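Local coordinates for DUF2235 domain-containing protein (Pseudomonas aeruginosa, PDB 4O5P) that is a type VI secretion phospholipase effector, Tle1, that probably hydrolyses membrane phospholipids through an alpha/beta-hydrolase catalytic domain, at residues Ile65-Gly70 / Met229-Tyr234; Arg94-Ser99 / Ile111-Cys116; Thr477-Ala482 / Ser631-Gln636. One frame throughout, in Å; residues are numbered along the deposited sequence.

Contact 1 (Ile65-Gly70 / Met229-Tyr234)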
loop_
_atom_site.group_PDB
_atom_site.type_symbol
_atom_site.label_atom_id
_atom_site.label_comp_id
_atom_site.label_asym_id
_atom_site.label_seq_id
_atom_site.Cartn_x
_atom_site.Cartn_y
_atom_site.Cartn_z
ATOM N N ILE A 65 -21.471 12.680 -13.850
ATOM C CA ILE A 65 -20.396 11.800 -14.285
ATOM C C ILE A 65 -19.950 10.991 -13.076
ATOM O O ILE A 65 -19.544 11.563 -12.062
ATOM C CB ILE A 65 -19.216 12.598 -14.884
ATOM C CG1 ILE A 65 -19.748 13.557 -15.949
ATOM C CG2 ILE A 65 -18.157 11.656 -15.480
ATOM C CD1 ILE A 65 -18.691 14.377 -16.602
ATOM N N HIS A 66 -20.061 9.669 -13.171
ATOM C CA HIS A 66 -19.734 8.805 -12.040
ATOM C C HIS A 66 -18.455 8.062 -12.383
ATOM O O HIS A 66 -18.374 7.405 -13.426
ATOM C CB HIS A 66 -20.874 7.815 -11.749
ATOM C CG HIS A 66 -22.132 8.455 -11.234
ATOM N ND1 HIS A 66 -22.372 8.658 -9.887
ATOM C CD2 HIS A 66 -23.234 8.901 -11.883
ATOM C CE1 HIS A 66 -23.560 9.214 -9.733
ATOM N NE2 HIS A 66 -24.108 9.365 -10.927
ATOM N N ILE A 67 -17.448 8.183 -11.514
ATOM C CA ILE A 67 -16.121 7.668 -11.831
ATOM C C ILE A 67 -15.580 6.780 -10.721
ATOM O O ILE A 67 -15.429 7.222 -9.587
ATOM C CB ILE A 67 -15.110 8.802 -12.022
ATOM C CG1 ILE A 67 -15.561 9.767 -13.127
ATOM C CG2 ILE A 67 -13.723 8.240 -12.317
ATOM C CD1 ILE A 67 -14.839 11.110 -13.084
ATOM N N THR A 68 -15.273 5.533 -11.060
ATOM C CA THR A 68 -14.554 4.645 -10.145
ATOM C C THR A 68 -13.064 4.597 -10.512
ATOM O O THR A 68 -12.717 4.409 -11.688
ATOM C CB THR A 68 -15.131 3.225 -10.193
ATOM O OG1 THR A 68 -16.536 3.258 -9.895
ATOM C CG2 THR A 68 -14.426 2.327 -9.188
ATOM N N LEU A 69 -12.196 4.749 -9.505
ATOM C CA LEU A 69 -10.741 4.665 -9.649
ATOM C C LEU A 69 -10.174 3.663 -8.626
ATOM O O LEU A 69 -10.400 3.805 -7.435
ATOM C CB LEU A 69 -10.129 6.048 -9.405
ATOM C CG LEU A 69 -8.629 6.265 -9.558
ATOM C CD1 LEU A 69 -8.167 5.726 -10.886
ATOM C CD2 LEU A 69 -8.277 7.754 -9.465
ATOM N N GLY A 70 -9.459 2.648 -9.092
ATOM C CA GLY A 70 -8.878 1.654 -8.203
ATOM C C GLY A 70 -7.365 1.656 -8.304
ATOM O O GLY A 70 -6.817 1.457 -9.392
HETATM N N MSE A 229 -19.467 15.744 -10.739
HETATM C CA MSE A 229 -18.530 14.647 -10.773
HETATM C C MSE A 229 -18.476 13.986 -9.419
HETATM O O MSE A 229 -18.182 14.629 -8.419
HETATM C CB MSE A 229 -17.158 15.149 -11.178
HETATM C CG MSE A 229 -17.158 15.473 -12.642
HETATM SE SE MSE A 229 -15.508 15.886 -13.442
HETATM C CE MSE A 229 -14.272 14.625 -12.535
ATOM N N ARG A 230 -18.761 12.687 -9.413
ATOM C CA ARG A 230 -18.905 11.918 -8.190
ATOM C C ARG A 230 -17.937 10.747 -8.257
ATOM O O ARG A 230 -17.979 9.964 -9.213
ATOM C CB ARG A 230 -20.340 11.416 -8.081
ATOM C CG ARG A 230 -21.382 12.519 -8.212
ATOM C CD ARG A 230 -21.239 13.512 -7.090
ATOM N NE ARG A 230 -22.183 14.629 -7.178
ATOM C CZ ARG A 230 -22.048 15.758 -6.487
ATOM N NH1 ARG A 230 -21.019 15.916 -5.658
ATOM N NH2 ARG A 230 -22.942 16.728 -6.614
ATOM N N LEU A 231 -17.064 10.636 -7.251
ATOM C CA LEU A 231 -15.942 9.691 -7.310
ATOM C C LEU A 231 -16.096 8.534 -6.321
ATOM O O LEU A 231 -16.520 8.728 -5.192
ATOM C CB LEU A 231 -14.611 10.395 -7.031
ATOM C CG LEU A 231 -14.120 11.480 -7.996
ATOM C CD1 LEU A 231 -12.652 11.739 -7.815
ATOM C CD2 LEU A 231 -14.395 11.103 -9.412
ATOM N N TYR A 232 -15.747 7.336 -6.774
ATOM C CA TYR A 232 -15.710 6.135 -5.950
ATOM C C TYR A 232 -14.299 5.592 -6.130
ATOM O O TYR A 232 -13.877 5.299 -7.257
ATOM C CB TYR A 232 -16.788 5.145 -6.410
ATOM C CG TYR A 232 -18.100 5.862 -6.645
ATOM C CD1 TYR A 232 -18.355 6.492 -7.862
ATOM C CD2 TYR A 232 -19.050 5.967 -5.639
ATOM C CE1 TYR A 232 -19.525 7.182 -8.076
ATOM C CE2 TYR A 232 -20.233 6.665 -5.850
ATOM C CZ TYR A 232 -20.460 7.260 -7.069
ATOM O OH TYR A 232 -21.627 7.956 -7.294
ATOM N N ILE A 233 -13.556 5.507 -5.026
ATOM C CA ILE A 233 -12.107 5.274 -5.079
ATOM C C ILE A 233 -11.752 4.086 -4.186
ATOM O O ILE A 233 -12.124 4.077 -3.018
ATOM C CB ILE A 233 -11.319 6.505 -4.541
ATOM C CG1 ILE A 233 -11.794 7.824 -5.186
ATOM C CG2 ILE A 233 -9.815 6.317 -4.721
ATOM C CD1 ILE A 233 -11.347 8.035 -6.607
ATOM N N TYR A 234 -11.043 3.094 -4.723
ATOM C CA TYR A 234 -10.656 1.922 -3.939
ATOM C C TYR A 234 -9.129 1.832 -3.959
ATOM O O TYR A 234 -8.518 2.044 -5.004
ATOM C CB TYR A 234 -11.266 0.630 -4.527
ATOM C CG TYR A 234 -12.765 0.693 -4.795
ATOM C CD1 TYR A 234 -13.672 0.866 -3.758
ATOM C CD2 TYR A 234 -13.263 0.568 -6.087
ATOM C CE1 TYR A 234 -15.037 0.927 -3.999
ATOM C CE2 TYR A 234 -14.624 0.620 -6.341
ATOM C CZ TYR A 234 -15.502 0.795 -5.295
ATOM O OH TYR A 234 -16.847 0.862 -5.555
HETATM O O HOH W 1 -17.495 0.791 -8.054
#
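Strands I65-G70 and M229-Y234 run parallel, their axes 4.7 Å apart at 18°, and five backbone bonds join them in a ladder: R230, Y232 and Y234 give their N-H to I65, I67 and L69, while I67 and L69 give theirs to R230 and Y232. Alternation puts H66, T68, R230, Y232 and Y234 on one face of the sheet and I65, I67, L69, the selenomethionine M229, L231 and I233 on the other. On the polar face H66 ND1 meets Y232 OH at 2.8 Å, a hydrogen bond. The rings meet edge to edge with planes at 24°, and neither covers the other's face. T68 turns CG2 anti to its backbone N (chi1 -56° for OG1), which brings this methyl 3.3 Å from Y234 CE2; its OG1 accepts from a water that also bonds Y234 OH. On the apolar face L231 CD2 lies 3.6 Å from I67 CB, both side chains pointing the same way. I67 CD1 also reaches M229 CE at 3.6 Å, and I233 CD1 packs 3.6 Å from L69 CB. This face is closed by helices 139-162 and 238-254, through L153, F246 and L250, while strand 270-280 flanks 225-236 and strand 111-116 flanks 62-71.

Contact 2 (Arg94-Ser99 / Ile111-Cys116)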
loop_
_atom_site.group_PDB
_atom_site.type_symbol
_atom_site.label_atom_id
_atom_site.label_comp_id
_atom_site.label_asym_id
_atom_site.label_seq_id
_atom_site.Cartn_x
_atom_site.Cartn_y
_atom_site.Cartn_z
ATOM N N ARG A 94 -10.774 -7.001 -8.098
ATOM C CA ARG A 94 -12.100 -7.615 -8.047
ATOM C C ARG A 94 -13.211 -6.564 -8.072
ATOM O O ARG A 94 -14.162 -6.691 -8.836
ATOM C CB ARG A 94 -12.221 -8.569 -6.846
ATOM C CG ARG A 94 -11.392 -9.842 -7.024
ATOM C CD ARG A 94 -11.236 -10.642 -5.741
ATOM N NE ARG A 94 -10.081 -11.530 -5.853
ATOM C CZ ARG A 94 -10.147 -12.813 -6.209
ATOM N NH1 ARG A 94 -11.322 -13.384 -6.453
ATOM N NH2 ARG A 94 -9.042 -13.536 -6.286
ATOM N N LEU A 95 -13.064 -5.503 -7.283
ATOM C CA LEU A 95 -14.061 -4.433 -7.236
ATOM C C LEU A 95 -14.143 -3.630 -8.535
ATOM O O LEU A 95 -15.226 -3.139 -8.900
ATOM C CB LEU A 95 -13.774 -3.496 -6.061
ATOM C CG LEU A 95 -14.049 -4.124 -4.701
ATOM C CD1 LEU A 95 -13.511 -3.240 -3.587
ATOM C CD2 LEU A 95 -15.554 -4.378 -4.542
ATOM N N ILE A 96 -13.001 -3.497 -9.217
ATOM C CA ILE A 96 -12.971 -2.863 -10.532
ATOM C C ILE A 96 -13.670 -3.742 -11.595
ATOM O O ILE A 96 -14.462 -3.246 -12.389
ATOM C CB ILE A 96 -11.531 -2.498 -10.940
ATOM C CG1 ILE A 96 -11.018 -1.339 -10.071
ATOM C CG2 ILE A 96 -11.474 -2.108 -12.414
ATOM C CD1 ILE A 96 -11.812 -0.050 -10.267
ATOM N N HIS A 97 -13.390 -5.043 -11.587
ATOM C CA HIS A 97 -14.061 -5.987 -12.469
ATOM C C HIS A 97 -15.586 -5.909 -12.304
ATOM O O HIS A 97 -16.325 -6.022 -13.277
ATOM C CB HIS A 97 -13.634 -7.426 -12.152
ATOM C CG HIS A 97 -12.178 -7.699 -12.351
ATOM N ND1 HIS A 97 -11.546 -8.795 -11.798
ATOM C CD2 HIS A 97 -11.231 -7.037 -13.056
ATOM C CE1 HIS A 97 -10.275 -8.794 -12.155
ATOM N NE2 HIS A 97 -10.056 -7.733 -12.909
ATOM N N ALA A 98 -16.040 -5.740 -11.061
ATOM C CA ALA A 98 -17.473 -5.670 -10.742
ATOM C C ALA A 98 -18.045 -4.258 -10.818
ATOM O O ALA A 98 -19.225 -4.041 -10.509
ATOM C CB ALA A 98 -17.736 -6.252 -9.353
ATOM N N SER A 99 -17.211 -3.298 -11.202
ATOM C CA SER A 99 -17.669 -1.923 -11.374
ATOM C C SER A 99 -18.154 -1.656 -12.806
ATOM O O SER A 99 -17.636 -2.215 -13.774
ATOM C CB SER A 99 -16.573 -0.920 -10.985
ATOM O OG SER A 99 -16.430 -0.806 -9.572
ATOM N N ILE A 111 -20.837 6.885 -16.898
ATOM C CA ILE A 111 -20.140 6.039 -15.945
ATOM C C ILE A 111 -18.822 5.558 -16.543
ATOM O O ILE A 111 -18.804 4.998 -17.647
ATOM C CB ILE A 111 -21.007 4.841 -15.518
ATOM C CG1 ILE A 111 -22.314 5.331 -14.904
ATOM C CG2 ILE A 111 -20.259 3.972 -14.511
ATOM C CD1 ILE A 111 -23.245 4.206 -14.487
ATOM N N PHE A 112 -17.731 5.782 -15.803
ATOM C CA PHE A 112 -16.370 5.444 -16.234
ATOM C C PHE A 112 -15.679 4.641 -15.136
ATOM O O PHE A 112 -15.984 4.818 -13.955
ATOM C CB PHE A 112 -15.555 6.724 -16.445
ATOM C CG PHE A 112 -16.061 7.591 -17.553
ATOM C CD1 PHE A 112 -17.103 8.486 -17.337
ATOM C CD2 PHE A 112 -15.481 7.524 -18.815
ATOM C CE1 PHE A 112 -17.575 9.287 -18.382
ATOM C CE2 PHE A 112 -15.942 8.319 -19.849
ATOM C CZ PHE A 112 -16.988 9.197 -19.639
ATOM N N LYS A 113 -14.749 3.765 -15.512
ATOM C CA LYS A 113 -13.905 3.103 -14.512
ATOM C C LYS A 113 -12.451 3.027 -14.976
ATOM O O LYS A 113 -12.168 2.912 -16.183
ATOM C CB LYS A 113 -14.455 1.722 -14.110
ATOM C CG LYS A 113 -14.167 0.583 -15.071
ATOM C CD LYS A 113 -14.943 -0.662 -14.637
ATOM C CE LYS A 113 -14.552 -1.898 -15.439
ATOM N NZ LYS A 113 -15.360 -3.100 -15.033
ATOM N N TYR A 114 -11.536 3.119 -14.010
ATOM C CA TYR A 114 -10.116 3.159 -14.295
ATOM C C TYR A 114 -9.370 2.282 -13.303
ATOM O O TYR A 114 -9.708 2.253 -12.109
ATOM C CB TYR A 114 -9.599 4.595 -14.199
ATOM C CG TYR A 114 -10.241 5.550 -15.184
ATOM C CD1 TYR A 114 -9.776 5.647 -16.487
ATOM C CD2 TYR A 114 -11.303 6.363 -14.802
ATOM C CE1 TYR A 114 -10.350 6.534 -17.395
ATOM C CE2 TYR A 114 -11.891 7.242 -15.695
ATOM C CZ TYR A 114 -11.408 7.321 -16.992
ATOM O OH TYR A 114 -11.983 8.200 -17.880
ATOM N N TYR A 115 -8.365 1.563 -13.793
ATOM C CA TYR A 115 -7.561 0.693 -12.938
ATOM C C TYR A 115 -6.115 1.120 -12.983
ATOM O O TYR A 115 -5.561 1.333 -14.056
ATOM C CB TYR A 115 -7.658 -0.773 -13.392
ATOM C CG TYR A 115 -6.640 -1.665 -12.707
ATOM C CD1 TYR A 115 -6.857 -2.145 -11.416
ATOM C CD2 TYR A 115 -5.443 -2.000 -13.338
ATOM C CE1 TYR A 115 -5.918 -2.948 -10.777
ATOM C CE2 TYR A 115 -4.501 -2.793 -12.710
ATOM C CZ TYR A 115 -4.739 -3.259 -11.435
ATOM O OH TYR A 115 -3.810 -4.062 -10.821
ATOM N N CYS A 116 -5.489 1.230 -11.821
ATOM C CA CYS A 116 -4.072 1.542 -11.766
ATOM C C CYS A 116 -3.287 0.377 -11.128
ATOM O O CYS A 116 -3.527 0.034 -9.968
ATOM C CB CYS A 116 -3.878 2.836 -10.979
ATOM S SG CYS A 116 -2.173 3.363 -10.820
#
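K113 anchors the C-terminal end of helix 91-97 to strand 111-116, a helix-to-sheet contact carried by one ammonium group and one isoleucine. K113 NZ donates to I96 O at 2.8 Å and to S99 O at 2.7 Å, so a single amine joins one carbonyl of the last helical turn to one in the loop after it. With chi1 at 80° the lysine CG is flanked by its own backbone N and C, and the chain is extended beyond it, which carries NZ across to the helix end. I96 O takes a second bond, from S99 N, and the two donors approach from opposite faces of its carbonyl plane. Because helix C-termini carry partial negative charge, the ammonium is probably also favoured electrostatically here. The strand lies beside 62-71 in the parallel part of a mixed sheet, consistent with an alpha/beta-hydrolase fold, and the helix packs over the face that bears T68, which both I96 and S99 touch. I96 directs its side chain at the strand: CD1 lies 3.6 Å from Y114 O, and CG2 lies 4.2 Å from Y115 CB, the two side chains crossing at about a right angle. S99 OG bonds back to L95 O at 2.7 Å, while Y115 OH is held by D72 and by the backbone N of D78.

Contact 3 (Thr477-Ala482 / Ser631-Gln636)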
loop_
_atom_site.group_PDB
_atom_site.type_symbol
_atom_site.label_atom_id
_atom_site.label_comp_id
_atom_site.label_asym_id
_atom_site.label_seq_id
_atom_site.Cartn_x
_atom_site.Cartn_y
_atom_site.Cartn_z
ATOM N N THR A 477 -1.775 -9.960 18.126
ATOM C CA THR A 477 -0.379 -10.375 17.941
ATOM C C THR A 477 -0.167 -11.529 18.882
ATOM O O THR A 477 0.443 -12.529 18.501
ATOM C CB THR A 477 0.623 -9.275 18.258
ATOM O OG1 THR A 477 0.397 -8.161 17.377
ATOM C CG2 THR A 477 2.067 -9.789 18.013
ATOM N N ALA A 478 -0.700 -11.385 20.099
ATOM C CA ALA A 478 -0.617 -12.456 21.098
ATOM C C ALA A 478 -1.289 -13.741 20.618
ATOM O O ALA A 478 -0.780 -14.834 20.866
ATOM C CB ALA A 478 -1.213 -12.003 22.423
ATOM N N LEU A 479 -2.436 -13.614 19.956
ATOM C CA LEU A 479 -3.161 -14.794 19.458
ATOM C C LEU A 479 -2.383 -15.556 18.382
ATOM O O LEU A 479 -2.208 -16.789 18.461
ATOM C CB LEU A 479 -4.557 -14.398 18.955
ATOM C CG LEU A 479 -5.429 -15.451 18.270
ATOM C CD1 LEU A 479 -5.590 -16.695 19.149
ATOM C CD2 LEU A 479 -6.801 -14.835 17.926
ATOM N N ILE A 480 -1.887 -14.839 17.383
ATOM C CA ILE A 480 -1.137 -15.542 16.346
ATOM C C ILE A 480 0.207 -16.073 16.892
ATOM O O ILE A 480 0.682 -17.130 16.472
ATOM C CB ILE A 480 -0.987 -14.699 15.061
ATOM C CG1 ILE A 480 -0.525 -15.581 13.901
ATOM C CG2 ILE A 480 -0.045 -13.545 15.286
ATOM C CD1 ILE A 480 -0.546 -14.892 12.518
ATOM N N THR A 481 0.791 -15.360 17.855
ATOM C CA THR A 481 1.971 -15.882 18.553
ATOM C C THR A 481 1.631 -17.217 19.223
ATOM O O THR A 481 2.362 -18.203 19.072
ATOM C CB THR A 481 2.476 -14.901 19.632
ATOM O OG1 THR A 481 2.949 -13.696 19.010
ATOM C CG2 THR A 481 3.627 -15.535 20.443
ATOM N N ALA A 482 0.521 -17.240 19.968
ATOM C CA ALA A 482 0.049 -18.468 20.613
ATOM C C ALA A 482 -0.089 -19.610 19.611
ATOM O O ALA A 482 0.332 -20.727 19.891
ATOM C CB ALA A 482 -1.278 -18.231 21.340
ATOM N N SER A 631 2.309 -16.816 25.272
ATOM C CA SER A 631 2.340 -18.062 26.035
ATOM C C SER A 631 1.027 -18.295 26.818
ATOM O O SER A 631 0.421 -19.417 26.792
ATOM C CB SER A 631 3.540 -18.032 26.983
ATOM O OG SER A 631 4.744 -17.892 26.248
ATOM N N ALA A 632 0.573 -17.270 27.498
ATOM C CA ALA A 632 -0.688 -17.330 28.232
ATOM C C ALA A 632 -1.856 -17.730 27.342
ATOM O O ALA A 632 -2.544 -18.654 27.644
ATOM C CB ALA A 632 -0.967 -16.037 28.999
ATOM N N ARG A 633 -1.984 -17.077 26.197
ATOM C CA ARG A 633 -2.974 -17.465 25.200
ATOM C C ARG A 633 -2.810 -18.865 24.645
ATOM O O ARG A 633 -3.752 -19.532 24.466
ATOM C CB ARG A 633 -3.131 -16.458 24.080
ATOM C CG ARG A 633 -4.257 -16.798 23.144
ATOM C CD ARG A 633 -5.569 -16.272 23.669
ATOM N NE ARG A 633 -6.727 -16.600 22.882
ATOM C CZ ARG A 633 -7.460 -15.762 22.161
ATOM N NH1 ARG A 633 -7.179 -14.486 22.072
ATOM N NH2 ARG A 633 -8.503 -16.237 21.524
ATOM N N TYR A 634 -1.594 -19.297 24.418
ATOM C CA TYR A 634 -1.322 -20.661 24.064
ATOM C C TYR A 634 -2.058 -21.623 24.949
ATOM O O TYR A 634 -2.589 -22.545 24.458
ATOM C CB TYR A 634 0.156 -21.018 24.134
ATOM C CG TYR A 634 0.469 -22.503 24.003
ATOM C CD1 TYR A 634 0.599 -23.098 22.786
ATOM C CD2 TYR A 634 0.591 -23.282 25.109
ATOM C CE1 TYR A 634 0.924 -24.416 22.666
ATOM C CE2 TYR A 634 0.888 -24.606 25.008
ATOM C CZ TYR A 634 1.043 -25.182 23.781
ATOM O OH TYR A 634 1.338 -26.464 23.728
ATOM N N HIS A 635 -1.953 -21.418 26.248
ATOM C CA HIS A 635 -2.618 -22.347 27.184
ATOM C C HIS A 635 -4.153 -22.377 27.151
ATOM O O HIS A 635 -4.771 -23.270 27.743
ATOM C CB HIS A 635 -2.107 -22.149 28.609
ATOM C CG HIS A 635 -0.650 -22.455 28.752
ATOM N ND1 HIS A 635 -0.136 -23.718 28.547
ATOM C CD2 HIS A 635 0.404 -21.662 29.053
ATOM C CE1 HIS A 635 1.173 -23.690 28.727
ATOM N NE2 HIS A 635 1.527 -22.451 29.018
ATOM N N GLN A 636 -4.772 -21.424 26.462
ATOM C CA GLN A 636 -6.212 -21.466 26.276
ATOM C C GLN A 636 -6.547 -21.927 24.871
ATOM O O GLN A 636 -7.684 -22.297 24.583
ATOM C CB GLN A 636 -6.825 -20.103 26.576
ATOM C CG GLN A 636 -7.333 -20.027 28.018
ATOM C CD GLN A 636 -7.085 -18.689 28.663
ATOM O OE1 GLN A 636 -6.833 -17.694 27.977
ATOM N NE2 GLN A 636 -7.162 -18.650 29.995
#
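A helix-helix crossing in the Tle1-like C-terminal region brings T477-A482 of helix 469-487 against S631-Q636 of helix 616-637. The short segment axes approach to 7.8 Å and cross at -62°, and the nearest CA pair is A482 with Y634, 4.3 Å apart, which is consistent with the small side chain of A482. A482 points its methyl toward the other helix: CB is 3.3 Å from Y634 N and 3.8 Å from R633 CB, so it meets backbone as much as side chain. Y634 leads its ring away from the crossing, and A482 O lies in the ring plane at its edge, near CD1. R633 starts with CG anti to the backbone N (chi1 -174°) and bends at chi2 (85°), which sets its guanidinium face against L479. The far end of this arginine is held by Q463, which accepts a hydrogen bond from NH2, although R475 lies close to NH1 with like charge. Helix 649-657 adds L651 beside both L479 and R633. The leucine presents one methyl to the flat group: L479 CD1 sits over the centre of one guanidinium face, 3.7 Å from R633 CZ.

From the N terminus, strand 62-71 is the first element of these contacts and takes part in contact 1, whose partner strand 225-236 arrives more than 150 residues later. Inside that long loop lies contact 2, a short excursion through helix 91-97 that returns at strand 111-116. The two touch, their centres 9 Å apart: T68 O and G70 O probably accept from Y114 N and C116 N, so 62-71 is flanked by both partner strands, and T68 CG2 packs on I96 CD1. Contact 3 opens only after contact 1 has closed, closes a loop of 148 residues and ties helices 469-487 and 616-637 together, its centre about 42 Å and 40 Å from those of contacts 1 and 2.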